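Local coordinates for protein alpha-1,2-mannosidase (Bacteroides thetaiotaomicron, PDB 2WW2) that hydrolyses alpha-mannosides with inversion of configuration, as a calcium-dependent glycoside hydrolase of family 92, at residues 180-190 against 227-238. Numbering follows the deposited sequence.
Sequences FANYFMMEFSH and EKLTIRTASSFI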
# COMPACT_ATOMS: atom_id res chain seq x y z
N PHE A 180 -5.24 49.31 5.07
CA PHE A 180 -6.32 48.34 5.24
C PHE A 180 -7.00 48.38 6.62
O PHE A 180 -6.33 48.46 7.65
CB PHE A 180 -5.80 46.93 4.96
CG PHE A 180 -6.75 45.86 5.36
CD1 PHE A 180 -7.81 45.51 4.51
CD2 PHE A 180 -6.63 45.22 6.57
CE1 PHE A 180 -8.73 44.52 4.88
CE2 PHE A 180 -7.54 44.21 6.95
CZ PHE A 180 -8.60 43.87 6.10
N ALA A 181 -8.33 48.28 6.62
CA ALA A 181 -9.13 48.06 7.84
C ALA A 181 -10.53 47.64 7.46
O ALA A 181 -11.03 48.01 6.39
CB ALA A 181 -9.22 49.34 8.67
N ASN A 182 -11.17 46.88 8.36
CA ASN A 182 -12.60 46.67 8.29
C ASN A 182 -13.25 47.49 9.42
O ASN A 182 -12.88 47.36 10.59
CB ASN A 182 -12.93 45.16 8.37
CG ASN A 182 -14.42 44.89 8.30
OD1 ASN A 182 -15.02 44.82 7.21
ND2 ASN A 182 -15.02 44.72 9.46
N TYR A 183 -14.17 48.38 9.04
CA TYR A 183 -14.81 49.30 9.99
C TYR A 183 -16.16 48.72 10.33
O TYR A 183 -16.98 48.49 9.44
CB TYR A 183 -14.98 50.67 9.34
CG TYR A 183 -13.67 51.24 8.82
CD1 TYR A 183 -12.79 51.88 9.68
CD2 TYR A 183 -13.30 51.08 7.49
CE1 TYR A 183 -11.56 52.40 9.22
CE2 TYR A 183 -12.08 51.60 7.01
CZ TYR A 183 -11.23 52.25 7.89
OH TYR A 183 -10.03 52.73 7.44
N PHE A 184 -16.40 48.45 11.61
CA PHE A 184 -17.64 47.78 11.99
C PHE A 184 -18.48 48.61 12.96
O PHE A 184 -17.97 49.53 13.62
CB PHE A 184 -17.37 46.37 12.54
CG PHE A 184 -16.54 46.36 13.80
CD1 PHE A 184 -17.13 46.55 15.05
CD2 PHE A 184 -15.17 46.12 13.75
CE1 PHE A 184 -16.36 46.52 16.22
CE2 PHE A 184 -14.39 46.09 14.91
CZ PHE A 184 -14.98 46.29 16.15
N MET A 185 -19.78 48.31 13.02
CA MET A 185 -20.64 48.94 14.02
C MET A 185 -21.74 47.98 14.39
O MET A 185 -22.14 47.11 13.59
CB MET A 185 -21.24 50.27 13.54
CG MET A 185 -22.31 50.17 12.47
SD MET A 185 -23.32 51.69 12.30
CE MET A 185 -24.42 51.60 13.70
N MET A 186 -22.22 48.13 15.61
CA MET A 186 -23.30 47.28 16.08
C MET A 186 -24.19 48.02 17.06
O MET A 186 -23.78 49.00 17.70
CB MET A 186 -22.75 46.01 16.70
CG MET A 186 -21.98 46.22 17.96
SD MET A 186 -21.21 44.68 18.52
CE MET A 186 -19.79 44.66 17.43
N GLU A 187 -25.42 47.56 17.18
CA GLU A 187 -26.38 48.21 18.03
C GLU A 187 -27.05 47.14 18.86
O GLU A 187 -27.26 46.04 18.36
CB GLU A 187 -27.41 48.92 17.15
CG GLU A 187 -28.50 49.63 17.94
CD GLU A 187 -29.63 50.10 17.05
OE1 GLU A 187 -30.18 49.29 16.29
OE2 GLU A 187 -29.95 51.29 17.11
N PHE A 188 -27.34 47.45 20.12
CA PHE A 188 -27.99 46.50 21.03
C PHE A 188 -29.39 47.02 21.35
O PHE A 188 -29.61 48.24 21.48
CB PHE A 188 -27.16 46.33 22.32
CG PHE A 188 -25.76 45.78 22.06
CD1 PHE A 188 -25.51 44.42 22.17
CD2 PHE A 188 -24.73 46.61 21.67
CE1 PHE A 188 -24.24 43.90 21.92
CE2 PHE A 188 -23.46 46.10 21.41
CZ PHE A 188 -23.21 44.75 21.54
N SER A 189 -30.33 46.10 21.49
CA SER A 189 -31.72 46.49 21.68
C SER A 189 -32.02 46.98 23.10
O SER A 189 -32.99 47.70 23.32
CB SER A 189 -32.64 45.30 21.34
OG SER A 189 -32.33 44.19 22.18
N HIS A 190 -31.19 46.59 24.06
CA HIS A 190 -31.48 46.86 25.46
C HIS A 190 -30.40 47.74 26.08
O HIS A 190 -29.27 47.79 25.57
CB HIS A 190 -31.60 45.54 26.23
CG HIS A 190 -32.91 44.85 26.02
ND1 HIS A 190 -33.22 44.15 24.87
CD2 HIS A 190 -34.00 44.73 26.83
CE1 HIS A 190 -34.44 43.66 24.97
NE2 HIS A 190 -34.93 43.99 26.15
N GLU A 227 -37.73 38.22 27.62
CA GLU A 227 -37.29 39.05 26.51
C GLU A 227 -35.96 38.55 25.95
O GLU A 227 -35.25 37.80 26.59
CB GLU A 227 -37.19 40.53 26.92
CG GLU A 227 -38.53 41.16 27.31
CD GLU A 227 -38.45 42.68 27.48
OE1 GLU A 227 -37.42 43.30 27.14
OE2 GLU A 227 -39.43 43.26 27.98
N LYS A 228 -35.63 38.98 24.73
CA LYS A 228 -34.38 38.57 24.09
C LYS A 228 -33.62 39.82 23.69
O LYS A 228 -34.23 40.84 23.36
CB LYS A 228 -34.64 37.69 22.87
CG LYS A 228 -35.37 36.36 23.21
CD LYS A 228 -35.58 35.51 21.96
CE LYS A 228 -36.60 36.17 21.02
NZ LYS A 228 -36.95 35.28 19.86
N LEU A 229 -32.29 39.73 23.72
CA LEU A 229 -31.44 40.81 23.24
C LEU A 229 -31.30 40.66 21.73
O LEU A 229 -31.05 39.55 21.24
CB LEU A 229 -30.05 40.70 23.87
CG LEU A 229 -29.01 41.76 23.47
CD1 LEU A 229 -29.36 43.12 24.10
CD2 LEU A 229 -27.62 41.30 23.89
N THR A 230 -31.46 41.75 20.99
CA THR A 230 -31.11 41.76 19.58
C THR A 230 -29.81 42.52 19.40
O THR A 230 -29.60 43.56 20.03
CB THR A 230 -32.21 42.42 18.74
OG1 THR A 230 -33.41 41.64 18.82
CG2 THR A 230 -31.79 42.50 17.28
N ILE A 231 -28.92 42.00 18.55
CA ILE A 231 -27.68 42.70 18.21
C ILE A 231 -27.69 42.85 16.71
O ILE A 231 -27.85 41.86 15.99
CB ILE A 231 -26.42 41.89 18.57
CG1 ILE A 231 -26.50 41.37 20.01
CG2 ILE A 231 -25.14 42.77 18.39
CD1 ILE A 231 -25.29 40.49 20.42
N ARG A 232 -27.52 44.08 16.22
CA ARG A 232 -27.51 44.34 14.79
C ARG A 232 -26.13 44.83 14.46
O ARG A 232 -25.60 45.66 15.18
CB ARG A 232 -28.51 45.45 14.42
CG ARG A 232 -29.94 45.11 14.79
CD ARG A 232 -30.92 46.28 14.53
NE ARG A 232 -32.21 45.90 15.09
CZ ARG A 232 -32.67 46.36 16.25
NH1 ARG A 232 -31.98 47.26 16.94
NH2 ARG A 232 -33.83 45.91 16.72
N THR A 233 -25.55 44.33 13.37
CA THR A 233 -24.18 44.70 13.03
C THR A 233 -23.94 44.75 11.51
O THR A 233 -24.60 44.05 10.74
CB THR A 233 -23.17 43.75 13.75
OG1 THR A 233 -21.83 44.22 13.58
CG2 THR A 233 -23.27 42.32 13.23
N ALA A 234 -23.04 45.63 11.08
CA ALA A 234 -22.59 45.64 9.69
C ALA A 234 -21.19 46.21 9.65
O ALA A 234 -20.73 46.83 10.62
CB ALA A 234 -23.53 46.47 8.80
N SER A 235 -20.49 45.97 8.55
CA SER A 235 -19.13 46.47 8.41
C SER A 235 -18.90 46.98 6.99
O SER A 235 -19.71 46.74 6.08
CB SER A 235 -18.10 45.38 8.76
OG SER A 235 -18.00 44.42 7.71
N SER A 236 -17.78 47.66 6.81
CA SER A 236 -17.40 48.19 5.51
C SER A 236 -15.88 48.15 5.39
O SER A 236 -15.18 48.27 6.40
CB SER A 236 -17.88 49.65 5.36
OG SER A 236 -17.42 50.21 4.14
N PHE A 237 -15.37 48.00 4.17
CA PHE A 237 -13.93 48.14 3.95
C PHE A 237 -13.57 49.56 3.51
O PHE A 237 -12.40 49.89 3.37
CB PHE A 237 -13.45 47.12 2.90
CG PHE A 237 -13.43 45.72 3.41
CD1 PHE A 237 -12.39 45.28 4.22
CD2 PHE A 237 -14.47 44.85 3.11
CE1 PHE A 237 -12.37 43.97 4.73
CE2 PHE A 237 -14.46 43.55 3.61
CZ PHE A 237 -13.40 43.12 4.42
N ILE A 238 -14.58 50.41 3.33
CA ILE A 238 -14.35 51.77 2.83
C ILE A 238 -14.15 52.78 3.94
O ILE A 238 -13.15 53.51 3.93
CB ILE A 238 -15.49 52.21 1.85
CG1 ILE A 238 -15.39 51.39 0.57
CG2 ILE A 238 -15.42 53.74 1.53
CD1 ILE A 238 -16.65 51.43 -0.30
O HOH W 1 -9.96 49.13 4.14
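H190 closes one end of this antiparallel strand pair by reaching E227. Its NE2 donates to E227 OE1 over 2.8 Å, almost straight at 179°. The carboxylate oxygen lies in the ring plane, yet the two planes are turned 52° apart. On the ring's other nitrogen, ND1 pairs with S189 OG at 2.8 Å. That hydroxyl also accepts from T230 N, so ring and serine form a chain of bonds back to the strand. A leucine in place of H190 would probably leave E227 OE1 without this donor and S189 OG without its ring partner.

Further in, on the face that carries E187 and R232, R232 NH1 makes a salt bridge with E187 OE1 at 2.8 Å. The arginine comes from above the carboxylate plane. With CG anti to the backbone N (chi1 179°) and the chain extended beyond it, E187 carries its carboxylate alongside R232, which points the same way. R232 NE also binds A254 O.

On the face of F188 and I231, I231 CG2 makes an off-centre CH-pi contact with the F188 ring. M185 O takes two donors, A234 N and T233 OG1. Y183 with S236, M185 with A234 and E187 with R232 are the hydrogen-bonded pairs of one antiparallel ladder. At the far end, N182 OD1 sits 3.6 Å above the centre of the F237 ring.

This ladder belongs to the N-terminal domain, assigned to the galactose mutarotase-like clan. Strand 164-169 flanks 182-188, and strand 130-136 flanks 229-236. F247 of helix 240-250 packs on E187 and R232, while V145 of strand 143-148 meets F188 and I231 on the opposite face.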